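Local coordinates for putative fructose-bisphosphate aldolase (Coccidioides immitis, PDB 3PM6), which is a TIM-barrel protein of the class II fructose-bisphosphate aldolase family and binds a zinc ion, at residues Leu57-Ala62 and Leu89-Asp94; Gln93-Ile98 and Val119-Phe124; Arg100-Ser105 and Arg143-Glu148; Ile29-Val34 and Lys247-Arg252. One frame throughout, in Å; residues are numbered along the deposited sequence.

All four contacts belong to one closed barrel of eight parallel strands. Interaction 4 pairs strand 29-33 with strand 245-250 and so shuts the barrel; along the chain the other three are nested inside the loop it closes. Interaction 1 joins strands 54-58 and 85-92, and interaction 2 begins on Gln93 and Asp94, where interaction 1 ends, their centres about 9 Å apart. Interactions 2 and 3 both use helix 95-103, at its start and near its end, and their segments alternate along the chain. Interactions 3 and 4, about 19 Å apart between centres, meet through a salt bridge between Glu148 and Lys247. Interaction 1 supplies the zinc ligand His91, and Asp120 of interaction 2 hydrogen-bonds to that ligand.

Interaction 1: Leu57-Ala62 and Leu89-Asp94; sequences LLFPWA and LDHAQD. With ZN (zinc ion), chain S.
Phe59 presents its ring edge to the ring edge of His91, CE1 lying 4.3 Å from His91 CD2, while OD1 of Asp90 sits over one face of the imidazole, toward its rim. The other carboxylate oxygen, Asp90 OD2, approaches Phe59 CE1 obliquely at 3.4 Å, and ring and carboxylate run side by side with their planes 29° apart. Asp90 projects its CG anti to the backbone N (chi1 -170°), which also brings it against CD2 of Leu57, a bulky apolar group suited to this buried spot. Beneath, the strands are stitched by Asp90 N donating to Leu58 O (2.9 Å). CD1 of Leu89 fills the turn after Leu58, 3.8 Å from Pro60 CD. Pro60, where the chain leads into helix 60-66, rests its CD 3.3 Å from Asp90 O and brings its CG up to CA of Ala92, a small residue that keeps bulk away from the proline ring. NE2 of His91 binds zinc at 2.1 Å, and ND1 donates to Asp120, which fixes the ring's rotation. His196 and His227 supply the other protein ligands, making this the three-histidine zinc site at the C-terminal mouth of a TIM barrel.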
loop_
_atom_site.group_PDB
_atom_site.type_symbol
_atom_site.label_atom_id
_atom_site.label_comp_id
_atom_site.label_asym_id
_atom_site.label_seq_id
_atom_site.Cartn_x
_atom_site.Cartn_y
_atom_site.Cartn_z
ATOM N N LEU A 57 -12.104 -1.703 -3.504
ATOM C CA LEU A 57 -12.776 -2.050 -2.258
ATOM C C LEU A 57 -11.794 -2.465 -1.180
ATOM O O LEU A 57 -10.925 -3.285 -1.422
ATOM C CB LEU A 57 -13.828 -3.153 -2.491
ATOM C CG LEU A 57 -15.184 -2.632 -2.969
ATOM C CD1 LEU A 57 -15.022 -1.814 -4.305
ATOM C CD2 LEU A 57 -16.146 -3.782 -3.188
ATOM N N LEU A 58 -11.916 -1.898 0.016
ATOM C CA LEU A 58 -11.114 -2.357 1.144
ATOM C C LEU A 58 -12.052 -2.961 2.187
ATOM O O LEU A 58 -13.218 -2.570 2.247
ATOM C CB LEU A 58 -10.303 -1.196 1.737
ATOM C CG LEU A 58 -9.156 -0.641 0.868
ATOM C CD1 LEU A 58 -8.677 0.627 1.537
ATOM C CD2 LEU A 58 -7.969 -1.662 0.753
ATOM N N PHE A 59 -11.561 -3.925 2.990
ATOM C CA PHE A 59 -12.345 -4.469 4.105
ATOM C C PHE A 59 -11.991 -3.707 5.378
ATOM O O PHE A 59 -10.989 -2.961 5.393
ATOM C CB PHE A 59 -12.095 -5.974 4.295
ATOM C CG PHE A 59 -12.544 -6.804 3.142
ATOM C CD1 PHE A 59 -13.873 -6.762 2.691
ATOM C CD2 PHE A 59 -11.655 -7.619 2.476
ATOM C CE1 PHE A 59 -14.279 -7.517 1.597
ATOM C CE2 PHE A 59 -12.088 -8.393 1.383
ATOM C CZ PHE A 59 -13.395 -8.336 0.962
ATOM N N PRO A 60 -12.808 -3.856 6.458
ATOM C CA PRO A 60 -12.398 -3.218 7.716
ATOM C C PRO A 60 -11.005 -3.638 8.168
ATOM O O PRO A 60 -10.306 -2.879 8.859
ATOM C CB PRO A 60 -13.473 -3.713 8.728
ATOM C CG PRO A 60 -14.728 -3.841 7.899
ATOM C CD PRO A 60 -14.265 -4.094 6.426
ATOM N N TRP A 61 -10.621 -4.852 7.801
ATOM C CA TRP A 61 -9.274 -5.352 8.059
ATOM C C TRP A 61 -8.159 -4.404 7.607
ATOM O O TRP A 61 -7.091 -4.394 8.218
ATOM C CB TRP A 61 -9.049 -6.716 7.386
ATOM C CG TRP A 61 -7.614 -7.143 7.469
ATOM C CD1 TRP A 61 -7.011 -7.794 8.511
ATOM C CD2 TRP A 61 -6.585 -6.909 6.489
ATOM N NE1 TRP A 61 -5.670 -7.993 8.236
ATOM C CE2 TRP A 61 -5.380 -7.460 7.008
ATOM C CE3 TRP A 61 -6.567 -6.308 5.218
ATOM C CZ2 TRP A 61 -4.163 -7.428 6.295
ATOM C CZ3 TRP A 61 -5.365 -6.261 4.517
ATOM C CH2 TRP A 61 -4.174 -6.826 5.057
ATOM N N ALA A 62 -8.381 -3.655 6.527
ATOM C CA ALA A 62 -7.359 -2.764 6.032
ATOM C C ALA A 62 -7.073 -1.640 7.034
ATOM O O ALA A 62 -5.933 -1.197 7.186
ATOM C CB ALA A 62 -7.749 -2.196 4.666
ATOM N N LEU A 89 -15.529 1.170 1.207
ATOM C CA LEU A 89 -15.396 0.189 2.299
ATOM C C LEU A 89 -16.445 -0.898 2.183
ATOM O O LEU A 89 -17.643 -0.658 2.387
ATOM C CB LEU A 89 -15.472 0.858 3.677
ATOM C CG LEU A 89 -15.204 0.027 4.948
ATOM C CD1 LEU A 89 -13.781 -0.601 5.044
ATOM C CD2 LEU A 89 -15.513 0.887 6.193
ATOM N N ASP A 90 -16.009 -2.118 1.874
ATOM C CA ASP A 90 -16.977 -3.227 1.688
ATOM C C ASP A 90 -17.233 -3.925 3.026
ATOM O O ASP A 90 -16.340 -3.957 3.889
ATOM C CB ASP A 90 -16.383 -4.190 0.643
ATOM C CG ASP A 90 -17.346 -5.258 0.165
ATOM O OD1 ASP A 90 -18.597 -5.103 0.261
ATOM O OD2 ASP A 90 -16.821 -6.292 -0.316
ATOM N N HIS A 91 -18.438 -4.485 3.210
ATOM C CA HIS A 91 -18.745 -5.325 4.392
ATOM C C HIS A 91 -18.301 -4.755 5.730
ATOM O O HIS A 91 -17.689 -5.429 6.542
ATOM C CB HIS A 91 -18.233 -6.753 4.166
ATOM C CG HIS A 91 -18.957 -7.402 3.036
ATOM N ND1 HIS A 91 -20.327 -7.539 3.048
ATOM C CD2 HIS A 91 -18.549 -7.795 1.808
ATOM C CE1 HIS A 91 -20.722 -8.048 1.901
ATOM N NE2 HIS A 91 -19.665 -8.206 1.132
ATOM N N ALA A 92 -18.595 -3.496 5.952
ATOM C CA ALA A 92 -18.387 -2.949 7.248
ATOM C C ALA A 92 -19.570 -3.409 8.100
ATOM O O ALA A 92 -20.693 -2.954 7.883
ATOM C CB ALA A 92 -18.315 -1.429 7.142
ATOM N N GLN A 93 -19.324 -4.311 9.046
ATOM C CA GLN A 93 -20.415 -4.965 9.760
ATOM C C GLN A 93 -20.497 -4.584 11.228
ATOM O O GLN A 93 -21.184 -5.253 12.009
ATOM C CB GLN A 93 -20.350 -6.499 9.595
ATOM C CG GLN A 93 -20.380 -6.952 8.112
ATOM C CD GLN A 93 -20.334 -8.478 7.968
ATOM O OE1 GLN A 93 -19.897 -9.189 8.879
ATOM N NE2 GLN A 93 -20.786 -8.980 6.815
ATOM N N ASP A 94 -19.830 -3.480 11.568
ATOM C CA ASP A 94 -19.707 -2.987 12.942
ATOM C C ASP A 94 -19.876 -1.464 12.922
ATOM O O ASP A 94 -19.088 -0.778 12.294
ATOM C CB ASP A 94 -18.310 -3.339 13.469
ATOM C CG ASP A 94 -18.112 -2.992 14.976
ATOM O OD1 ASP A 94 -18.680 -1.992 15.510
ATOM O OD2 ASP A 94 -17.343 -3.744 15.634
HETATM ZN ZN ZN S . -19.835 -9.166 -0.736
#

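Interaction 2: Gln93-Ile98 and Val119-Phe124; sequences QDPEII and VDMSHF
Asp120 OD2 is gripped by two donors, NE2 of Gln93 (2.8 Å, 167° at the hydrogen) and ND1 of His91, a zinc ligand. The other oxygen, OD1, is held twice by Ser122: the backbone N approaches on the anti side, closing an Asx turn, while Ser122 OG donates to the syn lone pair of Asp120 OD1 at 2.8 Å. Aspartate suits this position because its short carboxylate can serve a turn, an amide and a histidine together. Gln93 meets OD2 from above the carboxylate plane, the two flat groups being turned 82° against each other, although OD2 lies almost within the plane of the amide. The glutamine chain is extended beyond CG, long enough to run alongside Asp120 and lay OE1 over one face of the His123 ring. A water joins the two residues, accepting from Gln93 NE2 at 2.9 Å and lying 2.6 Å from His123 NE2 in the ring plane.

These loops follow neighbouring strands, 85-92 and 116-119, at the C-terminal mouth of the TIM barrel. Asp120, through its bond to His91, is a second-shell residue of the zinc site.

On the apolar side, Met121 bends at chi2 (-68°) and brings CE tip to tip with CD1 of Ile98, a tight 3.4 Å contact. Met121 CE also lies 4.0 Å from Pro95 CD, methionine's long, bendable chain serving both neighbours. Ile98 CD1 meets CG1 of Val119 at 3.9 Å, the side chains crossing at about a right angle. Pro95 opens helix 95-103, whose N-cap Asp94 accepts from Glu96 N through OD1.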
loop_
_atom_site.group_PDB
_atom_site.type_symbol
_atom_site.label_atom_id
_atom_site.label_comp_id
_atom_site.label_asym_id
_atom_site.label_seq_id
_atom_site.Cartn_x
_atom_site.Cartn_y
_atom_site.Cartn_z
ATOM N N GLN A 93 -19.324 -4.311 9.046
ATOM C CA GLN A 93 -20.415 -4.965 9.760
ATOM C C GLN A 93 -20.497 -4.584 11.228
ATOM O O GLN A 93 -21.184 -5.253 12.009
ATOM C CB GLN A 93 -20.350 -6.499 9.595
ATOM C CG GLN A 93 -20.380 -6.952 8.112
ATOM C CD GLN A 93 -20.334 -8.478 7.968
ATOM O OE1 GLN A 93 -19.897 -9.189 8.879
ATOM N NE2 GLN A 93 -20.786 -8.980 6.815
ATOM N N ASP A 94 -19.830 -3.480 11.568
ATOM C CA ASP A 94 -19.707 -2.987 12.942
ATOM C C ASP A 94 -19.876 -1.464 12.922
ATOM O O ASP A 94 -19.088 -0.778 12.294
ATOM C CB ASP A 94 -18.310 -3.339 13.469
ATOM C CG ASP A 94 -18.112 -2.992 14.976
ATOM O OD1 ASP A 94 -18.680 -1.992 15.510
ATOM O OD2 ASP A 94 -17.343 -3.744 15.634
ATOM N N PRO A 95 -20.923 -0.929 13.593
ATOM C CA PRO A 95 -21.174 0.516 13.648
ATOM C C PRO A 95 -19.934 1.364 14.036
ATOM O O PRO A 95 -19.675 2.422 13.426
ATOM C CB PRO A 95 -22.280 0.621 14.709
ATOM C CG PRO A 95 -23.043 -0.643 14.507
ATOM C CD PRO A 95 -22.005 -1.694 14.240
ATOM N N GLU A 96 -19.160 0.883 15.009
ATOM C CA GLU A 96 -17.950 1.577 15.464
ATOM C C GLU A 96 -16.909 1.734 14.357
ATOM O O GLU A 96 -16.291 2.791 14.200
ATOM C CB GLU A 96 -17.330 0.867 16.682
ATOM N N ILE A 97 -16.721 0.690 13.568
ATOM C CA ILE A 97 -15.757 0.754 12.469
ATOM C C ILE A 97 -16.214 1.678 11.339
ATOM O O ILE A 97 -15.406 2.285 10.639
ATOM C CB ILE A 97 -15.461 -0.649 11.919
ATOM C CG1 ILE A 97 -14.413 -1.322 12.813
ATOM C CG2 ILE A 97 -14.856 -0.558 10.542
ATOM C CD1 ILE A 97 -14.914 -1.838 14.136
ATOM N N ILE A 98 -17.516 1.754 11.144
ATOM C CA ILE A 98 -18.073 2.584 10.081
ATOM C C ILE A 98 -17.787 4.061 10.418
ATOM O O ILE A 98 -17.269 4.818 9.590
ATOM C CB ILE A 98 -19.577 2.248 9.894
ATOM C CG1 ILE A 98 -19.686 0.868 9.215
ATOM C CG2 ILE A 98 -20.324 3.325 9.085
ATOM C CD1 ILE A 98 -21.087 0.267 9.171
ATOM N N VAL A 119 -22.735 -0.137 4.535
ATOM C CA VAL A 119 -23.272 -0.311 5.901
ATOM C C VAL A 119 -23.981 -1.653 5.911
ATOM O O VAL A 119 -25.161 -1.737 5.571
ATOM C CB VAL A 119 -24.256 0.844 6.297
ATOM C CG1 VAL A 119 -24.701 0.682 7.717
ATOM C CG2 VAL A 119 -23.587 2.216 6.066
ATOM N N ASP A 120 -23.237 -2.696 6.251
ATOM C CA ASP A 120 -23.678 -4.068 6.129
ATOM C C ASP A 120 -24.135 -4.548 7.502
ATOM O O ASP A 120 -23.347 -5.109 8.268
ATOM C CB ASP A 120 -22.517 -4.965 5.623
ATOM C CG ASP A 120 -22.951 -6.409 5.437
ATOM O OD1 ASP A 120 -24.142 -6.670 5.701
ATOM O OD2 ASP A 120 -22.144 -7.270 4.992
ATOM N N MET A 121 -25.407 -4.325 7.820
ATOM C CA MET A 121 -25.956 -4.780 9.107
ATOM C C MET A 121 -26.778 -6.066 8.966
ATOM O O MET A 121 -27.679 -6.350 9.772
ATOM C CB MET A 121 -26.798 -3.638 9.701
ATOM C CG MET A 121 -25.958 -2.334 9.931
ATOM S SD MET A 121 -24.729 -2.546 11.245
ATOM C CE MET A 121 -23.198 -2.083 10.443
ATOM N N SER A 122 -26.454 -6.852 7.929
ATOM C CA SER A 122 -27.284 -7.986 7.519
ATOM C C SER A 122 -27.225 -9.141 8.506
ATOM O O SER A 122 -28.074 -10.035 8.474
ATOM C CB SER A 122 -26.837 -8.484 6.123
ATOM O OG SER A 122 -25.544 -9.078 6.217
ATOM N N HIS A 123 -26.214 -9.135 9.372
ATOM C CA HIS A 123 -26.105 -10.142 10.413
ATOM C C HIS A 123 -27.107 -9.985 11.559
ATOM O O HIS A 123 -27.345 -10.941 12.306
ATOM C CB HIS A 123 -24.681 -10.203 10.957
ATOM C CG HIS A 123 -23.706 -10.840 10.009
ATOM N ND1 HIS A 123 -22.696 -11.672 10.435
ATOM C CD2 HIS A 123 -23.601 -10.780 8.664
ATOM C CE1 HIS A 123 -21.984 -12.067 9.390
ATOM N NE2 HIS A 123 -22.516 -11.546 8.303
ATOM N N PHE A 124 -27.689 -8.794 11.685
ATOM C CA PHE A 124 -28.682 -8.510 12.715
ATOM C C PHE A 124 -30.066 -8.832 12.173
ATOM O O PHE A 124 -30.222 -9.079 10.966
ATOM C CB PHE A 124 -28.567 -7.030 13.180
ATOM C CG PHE A 124 -27.220 -6.686 13.766
ATOM C CD1 PHE A 124 -26.840 -7.174 15.019
ATOM C CD2 PHE A 124 -26.303 -5.917 13.036
ATOM C CE1 PHE A 124 -25.569 -6.892 15.554
ATOM C CE2 PHE A 124 -25.023 -5.618 13.546
ATOM C CZ PHE A 124 -24.646 -6.103 14.806
HETATM O O HOH W 1 -21.063 -11.750 6.178
#

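Interaction 3: Arg100-Ser105 and Arg143-Glu148; sequences RAADLS and RGIATE
Ile145 reaches with CD1 to Ala102 of helix 95-103 and to Ser105 beyond it, lying 3.7 Å from Ala102 CB and 3.3 Å from Ser105 OG. This is packing between the helical layer and the strand layer of a TIM barrel, at the N-terminal end of strand 146-149. The branched isoleucine has CG1 anti to its carbonyl carbon (chi1 -61°), an orientation that carries CD1 to the helix while CG2 takes another direction. Alanine suits position 102, since a side chain of one methyl lets Ile145 CD1 come in close to the helix. Separately, CD of Arg143 lies 3.7 Å from Ala102 O, and the aliphatic part of the arginine passes beside the backbone here.

Toward solvent, Asp103 and Arg143 run side by side, pointing the same way, with OD1 and NE forming a long salt bridge of 3.4 Å. The carboxylate and guanidinium planes are turned 48° apart, so this is not a flat, two-pronged pairing. Both residues have stronger partners on helix 126-141: Asp103 OD1 accepts from Tyr139 OH, and Arg143 NH1 donates to Tyr139 O while its guanidinium makes a cation-pi contact with the tyrosine ring.

Further out, the chain's turn into the strand sets the position of Ile145. Gly144 is the C-prime residue of a Schellman motif ending helix 126-141; its phi is 84°, a backbone shape that glycine accepts readily, and just after it Ile145 N bonds back to Cys140 O.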
loop_
_atom_site.group_PDB
_atom_site.type_symbol
_atom_site.label_atom_id
_atom_site.label_comp_id
_atom_site.label_asym_id
_atom_site.label_seq_id
_atom_site.Cartn_x
_atom_site.Cartn_y
_atom_site.Cartn_z
ATOM N N ARG A 100 -15.528 5.148 12.427
ATOM C CA ARG A 100 -14.087 5.346 12.393
ATOM C C ARG A 100 -13.618 5.566 10.947
ATOM O O ARG A 100 -12.821 6.487 10.655
ATOM C CB ARG A 100 -13.367 4.164 13.034
ATOM C CG ARG A 100 -11.832 4.313 13.072
ATOM C CD ARG A 100 -11.117 2.982 13.402
ATOM N NE ARG A 100 -9.664 3.146 13.333
ATOM C CZ ARG A 100 -8.773 2.259 13.778
ATOM N NH1 ARG A 100 -7.481 2.517 13.673
ATOM N NH2 ARG A 100 -9.165 1.120 14.343
ATOM N N ALA A 101 -14.127 4.747 10.032
ATOM C CA ALA A 101 -13.826 4.956 8.602
ATOM C C ALA A 101 -14.369 6.299 8.080
ATOM O O ALA A 101 -13.702 6.982 7.324
ATOM C CB ALA A 101 -14.348 3.799 7.765
ATOM N N ALA A 102 -15.584 6.652 8.472
ATOM C CA ALA A 102 -16.254 7.852 7.966
ATOM C C ALA A 102 -15.562 9.145 8.463
ATOM O O ALA A 102 -15.570 10.158 7.762
ATOM C CB ALA A 102 -17.728 7.848 8.354
ATOM N N ASP A 103 -14.962 9.070 9.664
ATOM C CA ASP A 103 -14.160 10.144 10.255
ATOM C C ASP A 103 -12.846 10.398 9.487
ATOM O O ASP A 103 -12.262 11.481 9.587
ATOM C CB ASP A 103 -13.859 9.848 11.732
ATOM C CG ASP A 103 -15.105 9.907 12.624
ATOM O OD1 ASP A 103 -16.157 10.447 12.219
ATOM O OD2 ASP A 103 -15.034 9.402 13.756
ATOM N N LEU A 104 -12.380 9.424 8.714
ATOM C CA LEU A 104 -11.178 9.614 7.908
ATOM C C LEU A 104 -11.261 10.762 6.881
ATOM O O LEU A 104 -10.230 11.327 6.502
ATOM C CB LEU A 104 -10.777 8.314 7.210
ATOM C CG LEU A 104 -10.212 7.213 8.116
ATOM C CD1 LEU A 104 -10.069 5.881 7.363
ATOM C CD2 LEU A 104 -8.877 7.638 8.717
ATOM N N SER A 105 -12.475 11.094 6.432
ATOM C CA SER A 105 -12.710 12.231 5.527
ATOM C C SER A 105 -13.330 13.433 6.234
ATOM O O SER A 105 -12.633 14.170 6.937
ATOM C CB SER A 105 -13.583 11.824 4.332
ATOM O OG SER A 105 -14.536 10.821 4.663
ATOM N N ARG A 143 -20.823 13.421 6.240
ATOM C CA ARG A 143 -19.414 13.547 5.947
ATOM C C ARG A 143 -19.088 13.421 4.461
ATOM O O ARG A 143 -17.908 13.240 4.076
ATOM C CB ARG A 143 -18.609 12.572 6.812
ATOM C CG ARG A 143 -18.646 12.962 8.305
ATOM C CD ARG A 143 -18.586 11.775 9.260
ATOM N NE ARG A 143 -18.587 12.292 10.625
ATOM C CZ ARG A 143 -19.672 12.628 11.324
ATOM N NH1 ARG A 143 -20.886 12.462 10.820
ATOM N NH2 ARG A 143 -19.538 13.150 12.545
ATOM N N GLY A 144 -20.124 13.538 3.636
ATOM C CA GLY A 144 -19.965 13.463 2.189
ATOM C C GLY A 144 -19.950 12.055 1.601
ATOM O O GLY A 144 -19.648 11.880 0.421
ATOM N N ILE A 145 -20.313 11.052 2.405
ATOM C CA ILE A 145 -20.054 9.652 2.037
ATOM C C ILE A 145 -21.323 8.918 1.576
ATOM O O ILE A 145 -22.314 8.917 2.276
ATOM C CB ILE A 145 -19.373 8.926 3.217
ATOM C CG1 ILE A 145 -18.024 9.606 3.539
ATOM C CG2 ILE A 145 -19.229 7.414 2.937
ATOM C CD1 ILE A 145 -17.356 9.090 4.853
ATOM N N ALA A 146 -21.278 8.337 0.380
ATOM C CA ALA A 146 -22.363 7.536 -0.149
ATOM C C ALA A 146 -22.408 6.146 0.537
ATOM O O ALA A 146 -21.421 5.711 1.137
ATOM C CB ALA A 146 -22.183 7.377 -1.644
ATOM N N THR A 147 -23.540 5.455 0.469
ATOM C CA THR A 147 -23.716 4.230 1.270
ATOM C C THR A 147 -24.441 3.126 0.532
ATOM O O THR A 147 -25.247 3.381 -0.350
ATOM C CB THR A 147 -24.472 4.455 2.603
ATOM O OG1 THR A 147 -25.767 4.948 2.332
ATOM C CG2 THR A 147 -23.763 5.418 3.515
ATOM N N GLU A 148 -24.135 1.904 0.915
ATOM C CA GLU A 148 -24.744 0.704 0.340
ATOM C C GLU A 148 -25.217 -0.058 1.543
ATOM O O GLU A 148 -24.537 -0.051 2.558
ATOM C CB GLU A 148 -23.685 -0.099 -0.412
ATOM C CG GLU A 148 -24.107 -1.476 -0.914
ATOM C CD GLU A 148 -22.968 -2.196 -1.637
ATOM O OE1 GLU A 148 -22.206 -1.537 -2.394
ATOM O OE2 GLU A 148 -22.821 -3.423 -1.438
#

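Interaction 4: Ile29-Val34 and Lys247-Arg252; sequences IPAICV and KVNVNR
Parallel strand pairing joins the first and last strands of the TIM barrel here, closing the cylinder. Ile29, Pro30, Ala31 and Ile32 stand in register with Lys247, Val248, Asn249 and Val250, the two short strand axes 24° apart. The ladder zigzags through four backbone bonds: Val248 N to Ile29 O (2.9 Å), Ala31 N to Val248 O (2.7 Å), Val250 N to Ala31 O (2.9 Å) and Cys33 N to Val250 O (2.8 Å). Pro30, which lacks an N-H, fits because the partners on this edge are residues 29, 31 and 33.

On the face carrying Pro30 and Val248, CD1 of Ile32 lies alongside Val250, 3.8 Å from its CB; branched apolar chains suit this side, where helix 271-292 covers the sheet. The face of Ala31 also carries the polar Lys247 and Asn249. The methyl of Ala31 sits 3.3 Å from Asn249 OD1 and also touches CE of Lys247, small enough for both longer side chains to pass. Lys247 stays extended until CE and then turns (chi4 -89°), which sends NZ to a lone pair of Asn249 OD1 in the carbonyl plane, at 3.0 Å. NZ also makes a salt bridge with Glu148. By holding OD1, Lys247 NZ probably fixes which way the amide of Asn249 faces, in a side chain whose nearest atom is about 4 Å from the zinc ion.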
loop_
_atom_site.group_PDB
_atom_site.type_symbol
_atom_site.label_atom_id
_atom_site.label_comp_id
_atom_site.label_asym_id
_atom_site.label_seq_id
_atom_site.Cartn_x
_atom_site.Cartn_y
_atom_site.Cartn_z
ATOM N N ILE A 29 -20.025 -1.275 -12.943
ATOM C CA ILE A 29 -18.736 -0.821 -12.457
ATOM C C ILE A 29 -18.053 -2.042 -11.825
ATOM O O ILE A 29 -18.678 -2.760 -11.046
ATOM C CB ILE A 29 -18.952 0.282 -11.369
ATOM C CG1 ILE A 29 -19.733 1.471 -11.951
ATOM C CG2 ILE A 29 -17.626 0.717 -10.695
ATOM C CD1 ILE A 29 -19.106 2.133 -13.231
ATOM N N PRO A 30 -16.792 -2.311 -12.203
ATOM C CA PRO A 30 -16.079 -3.402 -11.531
ATOM C C PRO A 30 -15.616 -2.922 -10.165
ATOM O O PRO A 30 -14.928 -1.937 -10.092
ATOM C CB PRO A 30 -14.862 -3.659 -12.442
ATOM C CG PRO A 30 -14.638 -2.338 -13.205
ATOM C CD PRO A 30 -15.987 -1.630 -13.249
ATOM N N ALA A 31 -16.022 -3.604 -9.100
ATOM C CA ALA A 31 -15.702 -3.197 -7.717
ATOM C C ALA A 31 -14.821 -4.275 -7.094
ATOM O O ALA A 31 -15.310 -5.303 -6.620
ATOM C CB ALA A 31 -16.988 -3.014 -6.913
ATOM N N ILE A 32 -13.518 -4.068 -7.131
ATOM C CA ILE A 32 -12.559 -5.133 -6.866
ATOM C C ILE A 32 -12.008 -4.999 -5.483
ATOM O O ILE A 32 -11.387 -3.975 -5.160
ATOM C CB ILE A 32 -11.352 -5.034 -7.885
ATOM C CG1 ILE A 32 -11.863 -4.833 -9.319
ATOM C CG2 ILE A 32 -10.386 -6.211 -7.733
ATOM C CD1 ILE A 32 -12.745 -5.960 -9.826
ATOM N N CYS A 33 -12.251 -6.017 -4.655
ATOM C CA CYS A 33 -11.667 -6.109 -3.346
ATOM C C CYS A 33 -10.201 -6.363 -3.423
ATOM O O CYS A 33 -9.741 -7.277 -4.136
ATOM C CB CYS A 33 -12.298 -7.261 -2.549
ATOM S SG CYS A 33 -14.051 -7.042 -2.391
ATOM N N VAL A 34 -9.453 -5.611 -2.633
ATOM C CA VAL A 34 -8.003 -5.826 -2.553
ATOM C C VAL A 34 -7.548 -5.741 -1.119
ATOM O O VAL A 34 -8.275 -5.185 -0.284
ATOM C CB VAL A 34 -7.216 -4.773 -3.362
ATOM C CG1 VAL A 34 -7.446 -4.931 -4.863
ATOM C CG2 VAL A 34 -7.529 -3.377 -2.892
ATOM N N LYS A 247 -23.235 -2.324 -10.176
ATOM C CA LYS A 247 -21.958 -2.473 -9.495
ATOM C C LYS A 247 -21.772 -3.958 -9.258
ATOM O O LYS A 247 -22.658 -4.623 -8.674
ATOM C CB LYS A 247 -21.965 -1.708 -8.166
ATOM C CG LYS A 247 -20.671 -1.823 -7.306
ATOM C CD LYS A 247 -20.786 -0.892 -6.084
ATOM C CE LYS A 247 -19.688 -1.071 -5.053
ATOM N NZ LYS A 247 -20.034 -2.109 -4.033
ATOM N N VAL A 248 -20.629 -4.476 -9.725
ATOM C CA VAL A 248 -20.258 -5.883 -9.534
ATOM C C VAL A 248 -19.000 -6.005 -8.663
ATOM O O VAL A 248 -17.901 -5.547 -9.053
ATOM C CB VAL A 248 -20.015 -6.566 -10.910
ATOM C CG1 VAL A 248 -19.380 -7.946 -10.730
ATOM C CG2 VAL A 248 -21.314 -6.626 -11.714
ATOM N N ASN A 249 -19.170 -6.643 -7.494
ATOM C CA ASN A 249 -18.103 -6.904 -6.550
ATOM C C ASN A 249 -17.377 -8.198 -6.866
ATOM O O ASN A 249 -18.012 -9.250 -7.078
ATOM C CB ASN A 249 -18.649 -7.037 -5.103
ATOM C CG ASN A 249 -19.136 -5.700 -4.539
ATOM O OD1 ASN A 249 -19.267 -4.713 -5.274
ATOM N ND2 ASN A 249 -19.392 -5.661 -3.244
ATOM N N VAL A 250 -16.058 -8.135 -6.740
ATOM C CA VAL A 250 -15.193 -9.242 -7.053
ATOM C C VAL A 250 -14.146 -9.346 -5.978
ATOM O O VAL A 250 -13.658 -8.343 -5.489
ATOM C CB VAL A 250 -14.473 -8.986 -8.395
ATOM C CG1 VAL A 250 -13.600 -10.157 -8.755
ATOM C CG2 VAL A 250 -15.500 -8.755 -9.494
ATOM N N ASN A 251 -13.775 -10.565 -5.630
ATOM C CA ASN A 251 -12.683 -10.768 -4.689
ATOM C C ASN A 251 -11.702 -11.878 -5.142
ATOM O O ASN A 251 -10.665 -11.585 -5.770
ATOM C CB ASN A 251 -13.233 -11.022 -3.263
ATOM C CG ASN A 251 -12.123 -11.176 -2.248
ATOM O OD1 ASN A 251 -10.958 -11.024 -2.604
ATOM N ND2 ASN A 251 -12.459 -11.490 -0.986
ATOM N N ARG A 252 -12.035 -13.124 -4.794
ATOM C CA ARG A 252 -11.248 -14.323 -5.115
ATOM C C ARG A 252 -10.814 -14.422 -6.591
ATOM O O ARG A 252 -9.673 -14.840 -6.877
ATOM C CB ARG A 252 -12.021 -15.592 -4.739
#